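Fimbrial subunit type 1 (PDB 3UXF) builds the shaft of type 1 fimbriae on the surface of the oral bacterium Actinomyces oris as their major structural subunit. Local coordinates at residues K221-L229 against W330-I341. Residues are numbered along the deposited sequence; the frame is centred on the assembly and turned at random.
Sequences KRYEVVDRL and WDPNNPGTTTDI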
loop_
_atom_site.group_PDB
_atom_site.type_symbol
_atom_site.label_atom_id
_atom_site.label_comp_id
_atom_site.label_asym_id
_atom_site.label_seq_id
_atom_site.Cartn_x
_atom_site.Cartn_y
_atom_site.Cartn_z
ATOM N N LYS A 221 -1.226 8.011 21.246
ATOM C CA LYS A 221 0.039 8.124 21.972
ATOM C C LYS A 221 1.278 7.864 21.121
ATOM O O LYS A 221 2.374 8.290 21.465
ATOM C CB LYS A 221 0.043 7.196 23.188
ATOM C CG LYS A 221 -1.164 7.362 24.085
ATOM C CD LYS A 221 -1.108 8.671 24.843
ATOM C CE LYS A 221 -1.933 8.599 26.114
ATOM N NZ LYS A 221 -2.475 7.231 26.347
ATOM N N ARG A 222 1.093 7.154 20.018
ATOM C CA ARG A 222 2.180 6.887 19.090
ATOM C C ARG A 222 1.610 6.700 17.695
ATOM O O ARG A 222 0.636 5.983 17.506
ATOM C CB ARG A 222 2.980 5.649 19.502
ATOM C CG ARG A 222 4.097 5.298 18.525
ATOM C CD ARG A 222 4.889 4.076 18.962
ATOM N NE ARG A 222 6.105 3.907 18.171
ATOM C CZ ARG A 222 6.824 2.791 18.133
ATOM N NH1 ARG A 222 6.451 1.737 18.842
ATOM N NH2 ARG A 222 7.916 2.729 17.385
ATOM N N TYR A 223 2.223 7.358 16.722
ATOM C CA TYR A 223 1.802 7.231 15.340
ATOM C C TYR A 223 3.012 7.401 14.440
ATOM O O TYR A 223 3.517 8.505 14.263
ATOM C CB TYR A 223 0.721 8.258 14.997
ATOM C CG TYR A 223 -0.048 7.935 13.737
ATOM C CD1 TYR A 223 -1.248 7.243 13.788
ATOM C CD2 TYR A 223 0.427 8.323 12.494
ATOM C CE1 TYR A 223 -1.952 6.949 12.641
ATOM C CE2 TYR A 223 -0.266 8.033 11.343
ATOM C CZ TYR A 223 -1.454 7.346 11.417
ATOM O OH TYR A 223 -2.147 7.061 10.266
ATOM N N GLU A 224 3.478 6.290 13.886
ATOM C CA GLU A 224 4.636 6.305 13.011
ATOM C C GLU A 224 4.340 5.598 11.698
ATOM O O GLU A 224 3.727 4.534 11.677
ATOM C CB GLU A 224 5.841 5.664 13.707
ATOM C CG GLU A 224 6.328 6.444 14.918
ATOM C CD GLU A 224 7.357 5.698 15.745
ATOM O OE1 GLU A 224 7.867 4.662 15.277
ATOM O OE2 GLU A 224 7.655 6.154 16.865
ATOM N N VAL A 225 4.780 6.212 10.607
ATOM C CA VAL A 225 4.670 5.628 9.283
ATOM C C VAL A 225 6.092 5.283 8.871
ATOM O O VAL A 225 6.949 6.160 8.793
ATOM C CB VAL A 225 4.048 6.607 8.280
ATOM C CG1 VAL A 225 4.035 6.005 6.887
ATOM C CG2 VAL A 225 2.644 6.984 8.718
ATOM N N VAL A 226 6.343 4.001 8.639
ATOM C CA VAL A 226 7.704 3.531 8.365
ATOM C C VAL A 226 7.802 3.115 6.932
ATOM O O VAL A 226 6.941 2.393 6.424
ATOM C CB VAL A 226 8.062 2.336 9.279
ATOM C CG1 VAL A 226 9.515 1.867 8.990
ATOM C CG2 VAL A 226 7.921 2.766 10.761
ATOM N N ASP A 227 8.858 3.568 6.246
ATOM C CA ASP A 227 9.049 3.151 4.891
ATOM C C ASP A 227 10.344 2.333 4.803
ATOM O O ASP A 227 11.424 2.773 5.238
ATOM C CB ASP A 227 9.134 4.354 3.960
ATOM C CG ASP A 227 9.088 3.944 2.542
ATOM O OD1 ASP A 227 10.010 3.251 2.064
ATOM O OD2 ASP A 227 8.102 4.307 1.897
ATOM N N ARG A 228 10.221 1.137 4.244
ATOM C CA ARG A 228 11.388 0.309 3.961
ATOM C C ARG A 228 11.933 0.705 2.598
ATOM O O ARG A 228 11.325 0.418 1.569
ATOM C CB ARG A 228 11.052 -1.174 4.009
ATOM C CG ARG A 228 12.312 -2.033 3.826
ATOM C CD ARG A 228 11.969 -3.520 3.898
ATOM N NE ARG A 228 11.304 -3.936 2.671
ATOM C CZ ARG A 228 10.900 -5.176 2.446
ATOM N NH1 ARG A 228 11.079 -6.104 3.389
ATOM N NH2 ARG A 228 10.312 -5.493 1.302
ATOM N N LEU A 229 13.095 1.352 2.603
ATOM C CA LEU A 229 13.645 1.961 1.388
ATOM C C LEU A 229 14.693 1.077 0.750
ATOM O O LEU A 229 15.628 0.622 1.396
ATOM C CB LEU A 229 14.374 3.258 1.733
ATOM C CG LEU A 229 13.520 4.425 2.239
ATOM C CD1 LEU A 229 14.361 5.515 2.859
ATOM C CD2 LEU A 229 12.717 4.963 1.045
ATOM N N TRP A 330 9.674 -1.687 16.962
ATOM C CA TRP A 330 10.408 -0.775 16.101
ATOM C C TRP A 330 11.025 0.416 16.804
ATOM O O TRP A 330 10.364 1.141 17.543
ATOM C CB TRP A 330 9.475 -0.251 15.009
ATOM C CG TRP A 330 10.121 0.720 14.054
ATOM C CD1 TRP A 330 9.842 2.047 13.921
ATOM C CD2 TRP A 330 11.141 0.419 13.092
ATOM N NE1 TRP A 330 10.623 2.598 12.921
ATOM C CE2 TRP A 330 11.428 1.611 12.404
ATOM C CE3 TRP A 330 11.839 -0.742 12.759
ATOM C CZ2 TRP A 330 12.374 1.679 11.391
ATOM C CZ3 TRP A 330 12.773 -0.672 11.731
ATOM C CH2 TRP A 330 13.028 0.528 11.069
ATOM N N ASP A 331 12.308 0.645 16.553
ATOM C CA ASP A 331 12.974 1.845 17.027
ATOM C C ASP A 331 13.529 2.561 15.794
ATOM O O ASP A 331 14.432 2.060 15.137
ATOM C CB ASP A 331 14.134 1.454 17.932
ATOM C CG ASP A 331 14.935 2.643 18.388
ATOM O OD1 ASP A 331 14.747 3.780 17.883
ATOM O OD2 ASP A 331 15.785 2.438 19.285
ATOM N N PRO A 332 12.958 3.721 15.440
ATOM C CA PRO A 332 13.311 4.343 14.157
ATOM C C PRO A 332 14.790 4.633 14.006
ATOM O O PRO A 332 15.299 4.746 12.895
ATOM C CB PRO A 332 12.552 5.679 14.170
ATOM C CG PRO A 332 11.500 5.534 15.223
ATOM C CD PRO A 332 11.851 4.401 16.143
ATOM N N ASN A 333 15.465 4.800 15.140
ATOM C CA ASN A 333 16.870 5.122 15.145
ATOM C C ASN A 333 17.742 3.888 15.181
ATOM O O ASN A 333 18.936 3.988 14.957
ATOM C CB ASN A 333 17.189 6.006 16.363
ATOM C CG ASN A 333 16.821 7.435 16.126
ATOM O OD1 ASN A 333 17.373 8.079 15.235
ATOM N ND2 ASN A 333 15.854 7.938 16.886
ATOM N N ASN A 334 17.155 2.735 15.470
ATOM C CA ASN A 334 17.912 1.481 15.544
ATOM C C ASN A 334 17.206 0.313 14.895
ATOM O O ASN A 334 16.679 -0.561 15.588
ATOM C CB ASN A 334 18.230 1.125 17.006
ATOM C CG ASN A 334 19.111 2.141 17.655
ATOM O OD1 ASN A 334 20.262 2.339 17.231
ATOM N ND2 ASN A 334 18.584 2.829 18.665
ATOM N N PRO A 335 17.199 0.280 13.549
ATOM C CA PRO A 335 16.539 -0.849 12.899
ATOM C C PRO A 335 17.365 -2.089 13.068
ATOM O O PRO A 335 16.813 -3.150 12.914
ATOM C CB PRO A 335 16.481 -0.449 11.418
ATOM C CG PRO A 335 17.416 0.647 11.259
ATOM C CD PRO A 335 17.694 1.283 12.596
ATOM N N GLY A 336 18.654 -1.944 13.355
ATOM C CA GLY A 336 19.509 -3.104 13.509
ATOM C C GLY A 336 19.419 -3.958 12.261
ATOM O O GLY A 336 19.531 -3.443 11.147
ATOM N N THR A 337 19.228 -5.263 12.436
ATOM C CA THR A 337 19.218 -6.159 11.293
ATOM C C THR A 337 17.806 -6.472 10.783
ATOM O O THR A 337 17.630 -7.417 10.024
ATOM C CB THR A 337 19.979 -7.484 11.607
ATOM O OG1 THR A 337 19.290 -8.202 12.631
ATOM C CG2 THR A 337 21.399 -7.189 12.090
ATOM N N THR A 338 16.812 -5.661 11.170
ATOM C CA THR A 338 15.429 -5.843 10.698
ATOM C C THR A 338 15.341 -5.885 9.167
ATOM O O THR A 338 16.040 -5.135 8.480
ATOM C CB THR A 338 14.537 -4.669 11.177
ATOM O OG1 THR A 338 14.630 -4.547 12.608
ATOM C CG2 THR A 338 13.067 -4.875 10.775
ATOM N N THR A 339 14.488 -6.757 8.649
ATOM C CA THR A 339 14.241 -6.812 7.202
ATOM C C THR A 339 12.756 -6.707 6.888
ATOM O O THR A 339 12.384 -6.278 5.811
ATOM C CB THR A 339 14.740 -8.117 6.571
ATOM O OG1 THR A 339 14.206 -9.224 7.319
ATOM C CG2 THR A 339 16.264 -8.164 6.574
ATOM N N ASP A 340 11.901 -7.147 7.798
ATOM C CA ASP A 340 10.470 -7.081 7.534
ATOM C C ASP A 340 9.892 -5.700 7.909
ATOM O O ASP A 340 10.322 -5.096 8.878
ATOM C CB ASP A 340 9.731 -8.174 8.302
ATOM C CG ASP A 340 8.395 -8.523 7.668
ATOM O OD1 ASP A 340 7.911 -7.734 6.819
ATOM O OD2 ASP A 340 7.833 -9.593 8.005
ATOM N N ILE A 341 8.933 -5.195 7.136
ATOM C CA ILE A 341 8.295 -3.915 7.494
ATOM C C ILE A 341 7.599 -4.044 8.851
ATOM O O ILE A 341 6.906 -5.036 9.092
ATOM C CB ILE A 341 7.264 -3.450 6.423
ATOM C CG1 ILE A 341 6.791 -2.006 6.680
ATOM C CG2 ILE A 341 6.089 -4.370 6.363
ATOM C CD1 ILE A 341 7.806 -0.944 6.146
#
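Trp-330 lays its indole over Val-226. CB passes 4.1 Å from Arg-222 NH2; with CG anti to the backbone N (chi1 179°), the indole runs along the strand, toward the Arg-228 end. CD1 meets Glu-224 OE1 at 3.5 Å, the oxygen in the ring plane at the edge, carboxylate and indole planes 69° apart. NE1 passes 3.5 Å from Val-226 CG2 and donates to Thr-272 OG1 on strand 269-275, while CE2 and CZ2 rest on Val-226 CG1, CZ2 at 3.7 Å, under one face toward the rim. Pro-332 N lies over the opposite face, also toward the rim. The extended Arg-222 chain forms a side-on salt bridge to Glu-224, NE to OE2 and NH2 to OE1, both from above the carboxylate plane; the same NH2 donates to Trp-330 O (2.9 Å, 143° at the hydrogen). Ile-341 CD1 approaches Val-226 O at 3.5 Å and touches Arg-228 CB. The Arg-228 chain, bent at chi3, lets NH1 hydrogen-bond to Thr-339 O (2.8 Å), almost head-on to the carbonyl with the acceptor in the guanidinium plane. The loop joining strands 312-321 and 344-362 thus folds back over strand 224-229, loop-on-sheet packing in the middle domain of this beta-sandwich pilin.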